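Local coordinates for Spermidine/putrescine ABC transporter, periplasmic binding protein (Treponema pallidum, PDB 2V84) that probably serves as the polyamine receptor of an ABC transporter, binding spermidine and putrescine in the periplasm, at residues D164-M170 / Y333-W337; A173-Y179 / Q191-V196; N180-K184 / T321-V326; K201-F207 / W337-R343. All coordinates share one frame; numbering follows the deposited sequence.

Contact 1: D164-M170 / Y333-W337; sequences DDMREVM and YNAHW
The start of helix 166-176, part of a predicted spermidine site, packs against helix 330-342, with Met166 meeting Trp337. Met166 CB sits over the indole of Trp337 as a CH-pi contact, 3.5 Å from the centroid of its five-membered ring and 8° off the ring normal. Trp337 CG lies anti to its backbone N (chi1 176°), which lays the ring against the first turn of the other helix. Val169 CB comes within 3.7 Å of Trp337 CZ3. Asp164 OD1 lies at the indole edge, while OD2 pairs with Arg341.

The two helix segments cross at 77°. Asp165 is the N-cap of its helix; its OD2 accepts from Glu168 N (2.9 Å). Tyr333 fills the other end of the contact. Met170 CB lies 4.3 Å from Tyr333 CD2, and Arg167 NE lies 3.8 Å from Tyr333 CE2, its guanidinium oblique to the ring. The Arg167 guanidinium bonds to the carbonyls of Thr324 and Val181, and Tyr333 OH bonds to Thr183 O.

Contact 2: A173-Y179 / Q191-V196; sequences ALASLGY and QAAILV
Ala173 and Ala192 face each other at the apolar centre, their CB atoms 3.9 Å apart. The two small residues let the backbones come close, with CA atoms 5.1 Å apart. Val196 CG2 touches Ala173 CB on one flank (3.7 Å). Leu174 CD2 lies against Ala192 CB on another (4.0 Å).

Leu177 extends the apolar patch past the end of its helix. Leu177 CG lies 3.9 Å from Leu195 CD2, the two side chains meeting tip to tip. Leu177 CD1 rests on the backbone of Ala192, 3.7 Å from Ala192 CA. The helix stops here in a Schellman motif. Tyr179 N bonds to Leu174 O, Gly178 N bonds to Ala175 O, and Gly178 takes positive phi as the C-prime residue.

Beyond this helix end Tyr179 reaches the polar edge. Gln191 CG is anti to its backbone N (chi1 -165°), and the extended chain carries the amide to the tyrosine. Tyr179 OH donates to Gln191 OE1 at 3.1 Å, from above the carbonyl plane. The ring and amide planes are 89° apart, and the amide sits at the ring edge.

The contact joins the consecutive helices 166-176 and 186-200. Helix 330-342 packs on both of them: Tyr333 on Leu174, His336 on Ala193 and Val340 on Val196.

Contact 3: N180-K184 / T321-V326; sequences NVNTK and TLKTDV
Asn182 meets Leu322 and Thr324 through both ends of its side-chain amide. Asn182 ND2 donates to Leu322 O at 2.9 Å, with the acceptor close to the amide plane and an N-H...O angle of 167°. Asn182 OD1 accepts from Thr324 N at 2.8 Å; this donor stands above the carbonyl plane, 47° out of it. Two bonds to the backbone of 321-326 thus fix the rotation of the amide. Asn182 OD1 also takes a weak bond from Arg167 NH2.

A type I turn from Asn180 to Thr183 presents the amide, closed by Thr183 N to Asn180 O (2.8 Å). Asn180 OD1 accepts from Asn182 N in an Asx turn, though the place of that nitrogen is less sure. Thr183 OG1 bonds to Glu188. Lys323 NZ pairs with Glu168 and with the sulfonate of a bound MES molecule, to which Leu322 N also donates.

Apolar atoms fill in on both flanks: Val181 CG2 to Thr321 CG2 (3.8 Å) and Asn182 CB to Val326 CG1 (3.9 Å).

The loop between helices 166-176 and 186-200 is thereby tied to strand 321-322 and the residues after it. That strand pairs in parallel with strand 254-260.

Contact 4: K201-F207 / W337-R343; sequences KPNLVKF and WNAVRFR
Lys201 is extended throughout, with CG anti to its backbone N (chi1 176°), and this stretch takes its ammonium to the last turn of helix 330-342. Phe207 has CG anti to its carbonyl carbon (chi1 -65°), which sets its ring against Val340 and Trp337.

Lys201 NZ makes a salt bridge with the C-terminal carboxylate, 2.6 Å to Arg343 OXT. Lys201 NZ also donates to Val340 O at 2.8 Å, from above the carbonyl plane. One ammonium so bonds both a helix-end carbonyl and the chain terminus, where the negative end of the helix dipole probably adds to the attraction.

The Phe207 ring forms an edge-to-face (T-shaped) pair with Trp337. The indole turns its edge to the phenyl face, with planes at 63° and centroids of the phenyl and six-membered rings 5.3 Å apart. Val340 CG1 presses on Phe207 CZ at 3.5 Å. Arg341 CD runs past Phe207 CD2 at 3.9 Å.

Phe207 belongs to strand 204-207, and Lys201 to the 3-10 segment before it. In this solute-binding fold the C-terminal helix thus packs against the edge of the mixed sheet, where strand 204-207 runs parallel to strand 160-162.

Overall arrangement
Contact 1 lies about 10 to 12 Å, centre to centre, from each of the other three. Contact 2 continues helix 166-176 from it, and contact 4 continues helix 330-342 and shares Trp337. Contacts 3 and 4 do not touch; their nearest atoms are about 11 Å apart. Contacts 1 and 3 meet at the predicted spermidine site, where a salt bridge joins them. The MES there, probably from the crystallisation liquor, lies about 5 Å from the Asp165 side chain and about 3 Å from that of Lys323. Val196 of contact 2 packs on Val169, Val340 and Phe207, linking contacts 1, 2 and 4.

Contact 1: D164-M170 / Y333-W337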
loop_
_atom_site.group_PDB
_atom_site.type_symbol
_atom_site.label_atom_id
_atom_site.label_comp_id
_atom_site.label_asym_id
_atom_site.label_seq_id
_atom_site.Cartn_x
_atom_site.Cartn_y
_atom_site.Cartn_z
ATOM N N ASP A 164 12.122 -3.447 1.557
ATOM C CA ASP A 164 12.794 -2.811 2.679
ATOM C C ASP A 164 11.676 -2.196 3.526
ATOM O O ASP A 164 11.563 -0.970 3.688
ATOM C CB ASP A 164 13.763 -1.740 2.173
ATOM C CG ASP A 164 14.695 -1.218 3.249
ATOM O OD1 ASP A 164 14.490 -1.522 4.455
ATOM O OD2 ASP A 164 15.611 -0.452 2.890
ATOM N N ASP A 165 10.811 -3.071 4.017
ATOM C CA ASP A 165 9.700 -2.656 4.829
ATOM C C ASP A 165 9.440 -3.717 5.884
ATOM O O ASP A 165 9.171 -4.882 5.551
ATOM C CB ASP A 165 8.430 -2.444 3.993
ATOM C CG ASP A 165 7.285 -1.885 4.831
ATOM O OD1 ASP A 165 7.199 -0.645 5.019
ATOM O OD2 ASP A 165 6.481 -2.672 5.358
ATOM N N MET A 166 9.478 -3.297 7.151
ATOM C CA MET A 166 9.340 -4.180 8.312
ATOM C C MET A 166 7.992 -4.891 8.415
ATOM O O MET A 166 7.939 -6.079 8.709
ATOM C CB MET A 166 9.567 -3.383 9.600
ATOM C CG MET A 166 9.279 -4.153 10.883
ATOM S SD MET A 166 9.642 -3.147 12.317
ATOM C CE MET A 166 8.214 -2.043 12.265
ATOM N N ARG A 167 6.901 -4.155 8.229
ATOM C CA ARG A 167 5.573 -4.768 8.355
ATOM C C ARG A 167 5.264 -5.719 7.193
ATOM O O ARG A 167 4.607 -6.741 7.401
ATOM C CB ARG A 167 4.469 -3.725 8.582
ATOM C CG ARG A 167 4.669 -2.890 9.818
ATOM C CD ARG A 167 4.504 -3.688 11.134
ATOM N NE ARG A 167 3.373 -4.626 11.118
ATOM C CZ ARG A 167 2.127 -4.333 11.491
ATOM N NH1 ARG A 167 1.806 -3.114 11.895
ATOM N NH2 ARG A 167 1.182 -5.269 11.434
ATOM N N GLU A 168 5.752 -5.391 5.995
ATOM C CA GLU A 168 5.612 -6.287 4.827
ATOM C C GLU A 168 6.385 -7.583 4.975
ATOM O O GLU A 168 5.849 -8.665 4.710
ATOM C CB GLU A 168 6.056 -5.609 3.515
ATOM C CG GLU A 168 5.119 -4.525 2.951
ATOM C CD GLU A 168 3.680 -4.957 2.653
ATOM O OE1 GLU A 168 3.304 -6.145 2.705
ATOM O OE2 GLU A 168 2.884 -4.057 2.381
ATOM N N VAL A 169 7.654 -7.482 5.373
ATOM C CA VAL A 169 8.508 -8.667 5.457
ATOM C C VAL A 169 8.154 -9.543 6.663
ATOM O O VAL A 169 7.930 -10.749 6.513
ATOM C CB VAL A 169 10.012 -8.298 5.356
ATOM C CG1 VAL A 169 10.906 -9.540 5.458
ATOM C CG2 VAL A 169 10.259 -7.630 3.984
ATOM N N MET A 170 8.049 -8.926 7.836
ATOM C CA MET A 170 7.563 -9.649 9.021
ATOM C C MET A 170 6.172 -10.235 8.774
ATOM O O MET A 170 5.880 -11.380 9.173
ATOM C CB MET A 170 7.559 -8.760 10.276
ATOM C CG MET A 170 8.945 -8.457 10.862
ATOM S SD MET A 170 9.939 -9.923 11.290
ATOM C CE MET A 170 9.169 -10.309 12.863
ATOM N N TYR A 333 8.574 -5.895 17.089
ATOM C CA TYR A 333 8.774 -5.819 15.644
ATOM C C TYR A 333 10.059 -5.063 15.322
ATOM O O TYR A 333 10.876 -5.537 14.534
ATOM C CB TYR A 333 7.595 -5.119 14.964
ATOM C CG TYR A 333 6.333 -5.937 14.803
ATOM C CD1 TYR A 333 5.427 -6.075 15.860
ATOM C CD2 TYR A 333 6.020 -6.527 13.584
ATOM C CE1 TYR A 333 4.254 -6.809 15.708
ATOM C CE2 TYR A 333 4.848 -7.260 13.412
ATOM C CZ TYR A 333 3.968 -7.392 14.485
ATOM O OH TYR A 333 2.815 -8.115 14.331
ATOM N N ASN A 334 10.236 -3.893 15.936
ATOM C CA ASN A 334 11.437 -3.072 15.719
ATOM C C ASN A 334 12.747 -3.782 16.023
ATOM O O ASN A 334 13.715 -3.667 15.265
ATOM C CB ASN A 334 11.401 -1.815 16.573
ATOM C CG ASN A 334 10.528 -0.716 16.001
ATOM O OD1 ASN A 334 9.831 -0.888 15.010
ATOM N ND2 ASN A 334 10.565 0.441 16.652
ATOM N N ALA A 335 12.762 -4.477 17.164
ATOM C CA ALA A 335 13.938 -5.164 17.686
ATOM C C ALA A 335 14.352 -6.324 16.807
ATOM O O ALA A 335 15.540 -6.533 16.562
ATOM C CB ALA A 335 13.686 -5.641 19.118
ATOM N N HIS A 336 13.372 -7.074 16.311
ATOM C CA HIS A 336 13.657 -8.153 15.384
ATOM C C HIS A 336 14.064 -7.605 14.014
ATOM O O HIS A 336 15.006 -8.108 13.397
ATOM C CB HIS A 336 12.452 -9.083 15.249
ATOM C CG HIS A 336 12.223 -9.951 16.447
ATOM N ND1 HIS A 336 13.104 -10.939 16.829
ATOM C CD2 HIS A 336 11.210 -9.986 17.346
ATOM C CE1 HIS A 336 12.651 -11.540 17.914
ATOM N NE2 HIS A 336 11.500 -10.983 18.247
ATOM N N TRP A 337 13.362 -6.571 13.548
ATOM C CA TRP A 337 13.643 -6.025 12.228
ATOM C C TRP A 337 15.015 -5.349 12.096
ATOM O O TRP A 337 15.694 -5.551 11.115
ATOM C CB TRP A 337 12.521 -5.114 11.762
ATOM C CG TRP A 337 12.782 -4.436 10.465
ATOM C CD1 TRP A 337 13.063 -3.106 10.277
ATOM C CD2 TRP A 337 12.779 -5.035 9.161
ATOM N NE1 TRP A 337 13.236 -2.844 8.945
ATOM C CE2 TRP A 337 13.062 -4.006 8.233
ATOM C CE3 TRP A 337 12.566 -6.338 8.687
ATOM C CZ2 TRP A 337 13.160 -4.243 6.852
ATOM C CZ3 TRP A 337 12.658 -6.569 7.310
ATOM C CH2 TRP A 337 12.953 -5.523 6.416
#

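Contact 2: A173-Y179 / Q191-V196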
loop_
_atom_site.group_PDB
_atom_site.type_symbol
_atom_site.label_atom_id
_atom_site.label_comp_id
_atom_site.label_asym_id
_atom_site.label_seq_id
_atom_site.Cartn_x
_atom_site.Cartn_y
_atom_site.Cartn_z
ATOM N N ALA A 173 6.286 -13.345 6.642
ATOM C CA ALA A 173 6.817 -14.432 7.470
ATOM C C ALA A 173 5.770 -14.946 8.444
ATOM O O ALA A 173 5.573 -16.157 8.572
ATOM C CB ALA A 173 8.055 -13.982 8.207
ATOM N N LEU A 174 5.094 -14.017 9.111
ATOM C CA LEU A 174 3.972 -14.347 10.013
ATOM C C LEU A 174 2.865 -15.109 9.289
ATOM O O LEU A 174 2.431 -16.161 9.763
ATOM C CB LEU A 174 3.413 -13.078 10.641
ATOM C CG LEU A 174 4.280 -12.476 11.752
ATOM C CD1 LEU A 174 3.912 -11.020 12.030
ATOM C CD2 LEU A 174 4.178 -13.322 13.012
ATOM N N ALA A 175 2.427 -14.578 8.139
ATOM C CA ALA A 175 1.440 -15.221 7.284
ATOM C C ALA A 175 1.843 -16.666 6.952
ATOM O O ALA A 175 1.082 -17.595 7.213
ATOM C CB ALA A 175 1.215 -14.406 6.020
ATOM N N SER A 176 3.046 -16.845 6.408
ATOM C CA SER A 176 3.579 -18.179 6.096
ATOM C C SER A 176 3.510 -19.150 7.264
ATOM O O SER A 176 3.177 -20.316 7.070
ATOM C CB SER A 176 5.030 -18.096 5.627
ATOM O OG SER A 176 5.119 -17.319 4.459
ATOM N N LEU A 177 3.825 -18.668 8.466
ATOM C CA LEU A 177 3.769 -19.481 9.697
ATOM C C LEU A 177 2.370 -19.613 10.315
ATOM O O LEU A 177 2.232 -20.130 11.438
ATOM C CB LEU A 177 4.735 -18.919 10.744
ATOM C CG LEU A 177 6.218 -18.963 10.355
ATOM C CD1 LEU A 177 7.029 -17.969 11.170
ATOM C CD2 LEU A 177 6.762 -20.379 10.495
ATOM N N GLY A 178 1.345 -19.140 9.600
ATOM C CA GLY A 178 -0.041 -19.275 10.053
ATOM C C GLY A 178 -0.392 -18.331 11.185
ATOM O O GLY A 178 -1.389 -18.521 11.902
ATOM N N TYR A 179 0.428 -17.301 11.349
ATOM C CA TYR A 179 0.211 -16.311 12.395
ATOM C C TYR A 179 -0.363 -15.005 11.841
ATOM O O TYR A 179 -0.187 -14.677 10.664
ATOM C CB TYR A 179 1.518 -16.049 13.139
ATOM C CG TYR A 179 2.116 -17.278 13.802
ATOM C CD1 TYR A 179 1.297 -18.239 14.409
ATOM C CD2 TYR A 179 3.495 -17.462 13.856
ATOM C CE1 TYR A 179 1.834 -19.359 15.024
ATOM C CE2 TYR A 179 4.046 -18.579 14.474
ATOM C CZ TYR A 179 3.206 -19.521 15.065
ATOM O OH TYR A 179 3.734 -20.626 15.693
ATOM N N GLN A 191 9.808 -16.303 15.960
ATOM C CA GLN A 191 9.748 -17.363 14.953
ATOM C C GLN A 191 9.791 -16.785 13.534
ATOM O O GLN A 191 10.495 -17.292 12.661
ATOM C CB GLN A 191 8.447 -18.137 15.150
ATOM C CG GLN A 191 8.376 -19.484 14.433
ATOM C CD GLN A 191 7.229 -20.343 14.975
ATOM O OE1 GLN A 191 6.780 -20.159 16.125
ATOM N NE2 GLN A 191 6.751 -21.285 14.151
ATOM N N ALA A 192 9.040 -15.712 13.320
ATOM C CA ALA A 192 9.030 -14.999 12.042
ATOM C C ALA A 192 10.409 -14.414 11.739
ATOM O O ALA A 192 10.900 -14.507 10.614
ATOM C CB ALA A 192 7.972 -13.903 12.064
ATOM N N ALA A 193 11.034 -13.813 12.752
ATOM C CA ALA A 193 12.388 -13.262 12.589
ATOM C C ALA A 193 13.412 -14.315 12.170
ATOM O O ALA A 193 14.277 -14.046 11.326
ATOM C CB ALA A 193 12.834 -12.583 13.853
ATOM N N ILE A 194 13.328 -15.499 12.778
ATOM C CA ILE A 194 14.230 -16.599 12.438
ATOM C C ILE A 194 13.976 -17.065 11.002
ATOM O O ILE A 194 14.923 -17.351 10.266
ATOM C CB ILE A 194 14.099 -17.791 13.414
ATOM C CG1 ILE A 194 14.661 -17.404 14.791
ATOM C CG2 ILE A 194 14.837 -19.016 12.858
ATOM C CD1 ILE A 194 14.264 -18.341 15.954
ATOM N N LEU A 195 12.703 -17.142 10.615
ATOM C CA LEU A 195 12.362 -17.482 9.226
ATOM C C LEU A 195 13.019 -16.526 8.216
ATOM O O LEU A 195 13.670 -16.969 7.265
ATOM C CB LEU A 195 10.839 -17.522 9.036
ATOM C CG LEU A 195 10.298 -18.119 7.733
ATOM C CD1 LEU A 195 10.723 -19.598 7.575
ATOM C CD2 LEU A 195 8.807 -17.980 7.647
ATOM N N VAL A 196 12.849 -15.216 8.416
ATOM C CA VAL A 196 13.453 -14.222 7.506
ATOM C C VAL A 196 14.979 -14.300 7.549
ATOM O O VAL A 196 15.623 -14.363 6.510
ATOM C CB VAL A 196 13.013 -12.756 7.818
ATOM C CG1 VAL A 196 13.591 -11.806 6.793
ATOM C CG2 VAL A 196 11.497 -12.622 7.862
#

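Contact 3: N180-K184 / T321-V326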
loop_
_atom_site.group_PDB
_atom_site.type_symbol
_atom_site.label_atom_id
_atom_site.label_comp_id
_atom_site.label_asym_id
_atom_site.label_seq_id
_atom_site.Cartn_x
_atom_site.Cartn_y
_atom_site.Cartn_z
ATOM N N ASN A 180 -1.058 -14.257 12.692
ATOM C CA ASN A 180 -1.638 -13.002 12.249
ATOM C C ASN A 180 -0.548 -12.004 11.868
ATOM O O ASN A 180 0.390 -11.797 12.650
ATOM C CB ASN A 180 -2.547 -12.406 13.330
ATOM C CG ASN A 180 -3.508 -11.399 12.758
ATOM O OD1 ASN A 180 -3.169 -10.233 12.575
ATOM N ND2 ASN A 180 -4.709 -11.858 12.429
ATOM N N VAL A 181 -0.656 -11.392 10.685
ATOM C CA VAL A 181 0.347 -10.404 10.273
ATOM C C VAL A 181 0.423 -9.226 11.247
ATOM O O VAL A 181 1.349 -8.412 11.187
ATOM C CB VAL A 181 0.203 -9.915 8.763
ATOM C CG1 VAL A 181 -0.076 -11.084 7.826
ATOM C CG2 VAL A 181 -0.838 -8.862 8.605
ATOM N N ASN A 182 -0.534 -9.161 12.178
ATOM C CA ASN A 182 -0.552 -8.124 13.204
ATOM C C ASN A 182 -0.376 -8.678 14.610
ATOM O O ASN A 182 -0.695 -7.989 15.585
ATOM C CB ASN A 182 -1.873 -7.324 13.167
ATOM C CG ASN A 182 -2.157 -6.741 11.809
ATOM O OD1 ASN A 182 -1.339 -6.001 11.269
ATOM N ND2 ASN A 182 -3.306 -7.088 11.234
ATOM N N THR A 183 0.127 -9.908 14.706
ATOM C CA THR A 183 0.247 -10.588 15.992
ATOM C C THR A 183 1.015 -9.761 17.026
ATOM O O THR A 183 1.867 -8.930 16.691
ATOM C CB THR A 183 0.855 -12.008 15.855
ATOM O OG1 THR A 183 0.516 -12.773 17.022
ATOM C CG2 THR A 183 2.379 -11.962 15.688
ATOM N N LYS A 184 0.669 -9.981 18.287
ATOM C CA LYS A 184 1.299 -9.308 19.391
ATOM C C LYS A 184 2.063 -10.339 20.208
ATOM O O LYS A 184 2.776 -9.985 21.158
ATOM C CB LYS A 184 0.233 -8.636 20.249
ATOM C CG LYS A 184 -0.362 -7.386 19.591
ATOM C CD LYS A 184 -1.880 -7.395 19.660
ATOM C CE LYS A 184 -2.455 -6.147 19.014
ATOM N NZ LYS A 184 -3.947 -6.126 19.086
ATOM N N THR A 321 -4.698 -10.416 4.976
ATOM C CA THR A 321 -4.961 -9.740 6.240
ATOM C C THR A 321 -4.514 -8.299 6.173
ATOM O O THR A 321 -3.363 -8.018 5.881
ATOM C CB THR A 321 -4.277 -10.454 7.451
ATOM O OG1 THR A 321 -4.832 -11.765 7.608
ATOM C CG2 THR A 321 -4.522 -9.700 8.786
ATOM N N LEU A 322 -5.444 -7.389 6.467
ATOM C CA LEU A 322 -5.162 -5.954 6.495
ATOM C C LEU A 322 -4.162 -5.630 7.598
ATOM O O LEU A 322 -4.370 -6.010 8.740
ATOM C CB LEU A 322 -6.480 -5.176 6.728
ATOM C CG LEU A 322 -6.406 -3.659 6.580
ATOM C CD1 LEU A 322 -6.207 -3.326 5.103
ATOM C CD2 LEU A 322 -7.644 -2.947 7.149
ATOM N N LYS A 323 -3.079 -4.926 7.253
ATOM C CA LYS A 323 -2.087 -4.515 8.249
ATOM C C LYS A 323 -2.690 -3.445 9.141
ATOM O O LYS A 323 -3.281 -2.459 8.657
ATOM C CB LYS A 323 -0.830 -3.964 7.569
ATOM C CG LYS A 323 -0.000 -5.019 6.826
ATOM C CD LYS A 323 1.154 -4.332 6.084
ATOM C CE LYS A 323 0.644 -3.470 4.941
ATOM N NZ LYS A 323 1.762 -2.742 4.240
ATOM N N THR A 324 -2.560 -3.643 10.446
ATOM C CA THR A 324 -3.202 -2.752 11.387
ATOM C C THR A 324 -2.192 -2.229 12.385
ATOM O O THR A 324 -1.036 -2.653 12.412
ATOM C CB THR A 324 -4.316 -3.477 12.192
ATOM O OG1 THR A 324 -3.715 -4.487 12.996
ATOM C CG2 THR A 324 -5.369 -4.100 11.269
ATOM N N ASP A 325 -2.642 -1.294 13.206
ATOM C CA ASP A 325 -1.842 -0.811 14.301
ATOM C C ASP A 325 -1.684 -1.887 15.374
ATOM O O ASP A 325 -2.670 -2.354 15.966
ATOM C CB ASP A 325 -2.467 0.447 14.888
ATOM C CG ASP A 325 -1.550 1.139 15.847
ATOM O OD1 ASP A 325 -0.341 1.247 15.546
ATOM O OD2 ASP A 325 -2.035 1.563 16.911
ATOM N N VAL A 326 -0.437 -2.270 15.619
ATOM C CA VAL A 326 -0.109 -3.289 16.641
ATOM C C VAL A 326 0.159 -2.726 18.049
ATOM O O VAL A 326 0.362 -3.492 19.009
ATOM C CB VAL A 326 1.056 -4.206 16.191
ATOM C CG1 VAL A 326 0.632 -5.011 14.977
ATOM C CG2 VAL A 326 2.327 -3.401 15.892
#

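Contact 4: K201-F207 / W337-R343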
loop_
_atom_site.group_PDB
_atom_site.type_symbol
_atom_site.label_atom_id
_atom_site.label_comp_id
_atom_site.label_asym_id
_atom_site.label_seq_id
_atom_site.Cartn_x
_atom_site.Cartn_y
_atom_site.Cartn_z
ATOM N N LYS A 201 16.562 -14.305 4.017
ATOM C CA LYS A 201 17.667 -13.348 3.893
ATOM C C LYS A 201 18.955 -13.885 3.226
ATOM O O LYS A 201 19.565 -13.157 2.414
ATOM C CB LYS A 201 17.969 -12.717 5.270
ATOM C CG LYS A 201 19.170 -11.769 5.317
ATOM C CD LYS A 201 19.310 -11.180 6.735
ATOM C CE LYS A 201 20.646 -10.453 6.931
ATOM N NZ LYS A 201 20.762 -9.898 8.315
ATOM N N PRO A 202 19.375 -15.141 3.539
ATOM C CA PRO A 202 20.606 -15.659 2.928
ATOM C C PRO A 202 20.566 -15.761 1.400
ATOM O O PRO A 202 21.615 -15.847 0.766
ATOM C CB PRO A 202 20.717 -17.074 3.517
ATOM C CG PRO A 202 19.964 -17.029 4.745
ATOM C CD PRO A 202 18.803 -16.139 4.459
ATOM N N ASN A 203 19.368 -15.770 0.826
ATOM C CA ASN A 203 19.199 -15.893 -0.625
ATOM C C ASN A 203 18.987 -14.572 -1.331
ATOM O O ASN A 203 18.880 -14.532 -2.556
ATOM C CB ASN A 203 18.037 -16.825 -0.941
ATOM C CG ASN A 203 18.245 -18.199 -0.380
ATOM O OD1 ASN A 203 19.316 -18.775 -0.517
ATOM N ND2 ASN A 203 17.236 -18.723 0.276
ATOM N N LEU A 204 18.923 -13.495 -0.547
ATOM C CA LEU A 204 18.613 -12.154 -1.061
ATOM C C LEU A 204 19.858 -11.341 -1.380
ATOM O O LEU A 204 20.797 -11.318 -0.584
ATOM C CB LEU A 204 17.797 -11.363 -0.018
ATOM C CG LEU A 204 16.489 -11.967 0.496
ATOM C CD1 LEU A 204 15.828 -10.993 1.466
ATOM C CD2 LEU A 204 15.514 -12.329 -0.618
ATOM N N VAL A 205 19.830 -10.618 -2.500
ATOM C CA VAL A 205 20.830 -9.563 -2.764
ATOM C C VAL A 205 20.741 -8.492 -1.684
ATOM O O VAL A 205 21.753 -8.042 -1.144
ATOM C CB VAL A 205 20.642 -8.914 -4.179
ATOM C CG1 VAL A 205 21.560 -7.709 -4.370
ATOM C CG2 VAL A 205 20.865 -9.940 -5.279
ATOM N N LYS A 206 19.513 -8.082 -1.367
ATOM C CA LYS A 206 19.277 -7.078 -0.365
ATOM C C LYS A 206 17.787 -6.942 -0.150
ATOM O O LYS A 206 16.985 -7.601 -0.829
ATOM C CB LYS A 206 19.867 -5.723 -0.792
ATOM C CG LYS A 206 19.290 -5.162 -2.085
ATOM C CD LYS A 206 20.109 -3.974 -2.558
ATOM C CE LYS A 206 19.361 -3.188 -3.603
ATOM N NZ LYS A 206 20.318 -2.427 -4.478
ATOM N N PHE A 207 17.437 -6.114 0.830
ATOM C CA PHE A 207 16.088 -5.610 0.977
ATOM C C PHE A 207 16.008 -4.338 0.177
ATOM O O PHE A 207 16.896 -3.493 0.276
ATOM C CB PHE A 207 15.777 -5.335 2.460
ATOM C CG PHE A 207 15.775 -6.574 3.299
ATOM C CD1 PHE A 207 14.703 -7.464 3.233
ATOM C CD2 PHE A 207 16.862 -6.873 4.132
ATOM C CE1 PHE A 207 14.692 -8.631 4.001
ATOM C CE2 PHE A 207 16.875 -8.047 4.894
ATOM C CZ PHE A 207 15.777 -8.931 4.822
ATOM N N TRP A 337 13.362 -6.571 13.548
ATOM C CA TRP A 337 13.643 -6.025 12.228
ATOM C C TRP A 337 15.015 -5.349 12.096
ATOM O O TRP A 337 15.694 -5.551 11.115
ATOM C CB TRP A 337 12.521 -5.114 11.762
ATOM C CG TRP A 337 12.782 -4.436 10.465
ATOM C CD1 TRP A 337 13.063 -3.106 10.277
ATOM C CD2 TRP A 337 12.779 -5.035 9.161
ATOM N NE1 TRP A 337 13.236 -2.844 8.945
ATOM C CE2 TRP A 337 13.062 -4.006 8.233
ATOM C CE3 TRP A 337 12.566 -6.338 8.687
ATOM C CZ2 TRP A 337 13.160 -4.243 6.852
ATOM C CZ3 TRP A 337 12.658 -6.569 7.310
ATOM C CH2 TRP A 337 12.953 -5.523 6.416
ATOM N N ASN A 338 15.406 -4.548 13.084
ATOM C CA ASN A 338 16.712 -3.892 13.034
ATOM C C ASN A 338 17.875 -4.899 12.962
ATOM O O ASN A 338 18.930 -4.606 12.394
ATOM C CB ASN A 338 16.874 -2.890 14.192
ATOM C CG ASN A 338 16.147 -1.559 13.942
ATOM O OD1 ASN A 338 15.669 -1.281 12.845
ATOM N ND2 ASN A 338 16.077 -0.732 14.971
ATOM N N ALA A 339 17.655 -6.094 13.512
ATOM C CA ALA A 339 18.604 -7.188 13.458
ATOM C C ALA A 339 18.594 -7.835 12.064
ATOM O O ALA A 339 19.643 -8.073 11.474
ATOM C CB ALA A 339 18.276 -8.216 14.519
ATOM N N VAL A 340 17.403 -8.126 11.549
ATOM C CA VAL A 340 17.248 -8.631 10.178
ATOM C C VAL A 340 17.881 -7.665 9.170
ATOM O O VAL A 340 18.576 -8.082 8.229
ATOM C CB VAL A 340 15.743 -8.760 9.798
ATOM C CG1 VAL A 340 15.571 -9.012 8.287
ATOM C CG2 VAL A 340 15.065 -9.842 10.610
ATOM N N ARG A 341 17.627 -6.379 9.374
ATOM C CA ARG A 341 17.887 -5.367 8.361
ATOM C C ARG A 341 19.316 -4.818 8.380
ATOM O O ARG A 341 19.859 -4.487 7.319
ATOM C CB ARG A 341 16.824 -4.262 8.460
ATOM C CG ARG A 341 16.939 -3.086 7.497
ATOM C CD ARG A 341 17.026 -3.495 6.018
ATOM N NE ARG A 341 17.059 -2.297 5.178
ATOM C CZ ARG A 341 18.154 -1.587 4.913
ATOM N NH1 ARG A 341 19.332 -1.947 5.408
ATOM N NH2 ARG A 341 18.072 -0.507 4.145
ATOM N N PHE A 342 19.924 -4.735 9.564
ATOM C CA PHE A 342 21.255 -4.128 9.698
ATOM C C PHE A 342 22.364 -5.069 10.170
ATOM O O PHE A 342 23.480 -4.617 10.447
ATOM C CB PHE A 342 21.204 -2.909 10.624
ATOM C CG PHE A 342 20.311 -1.812 10.136
ATOM C CD1 PHE A 342 20.610 -1.120 8.964
ATOM C CD2 PHE A 342 19.192 -1.449 10.863
ATOM C CE1 PHE A 342 19.796 -0.107 8.510
ATOM C CE2 PHE A 342 18.364 -0.430 10.419
ATOM C CZ PHE A 342 18.669 0.246 9.234
ATOM N N ARG A 343 22.060 -6.361 10.288
ATOM C CA ARG A 343 23.085 -7.357 10.599
ATOM C C ARG A 343 23.333 -8.222 9.376
ATOM O O ARG A 343 24.209 -9.091 9.390
ATOM C CB ARG A 343 22.687 -8.240 11.784
ATOM C CG ARG A 343 22.729 -7.558 13.124
ATOM C CD ARG A 343 22.145 -8.453 14.204
ATOM N NE ARG A 343 21.694 -7.681 15.363
ATOM C CZ ARG A 343 21.234 -8.211 16.496
ATOM N NH1 ARG A 343 21.160 -9.533 16.643
ATOM N NH2 ARG A 343 20.841 -7.413 17.480
ATOM O OXT ARG A 343 22.667 -8.070 8.349
#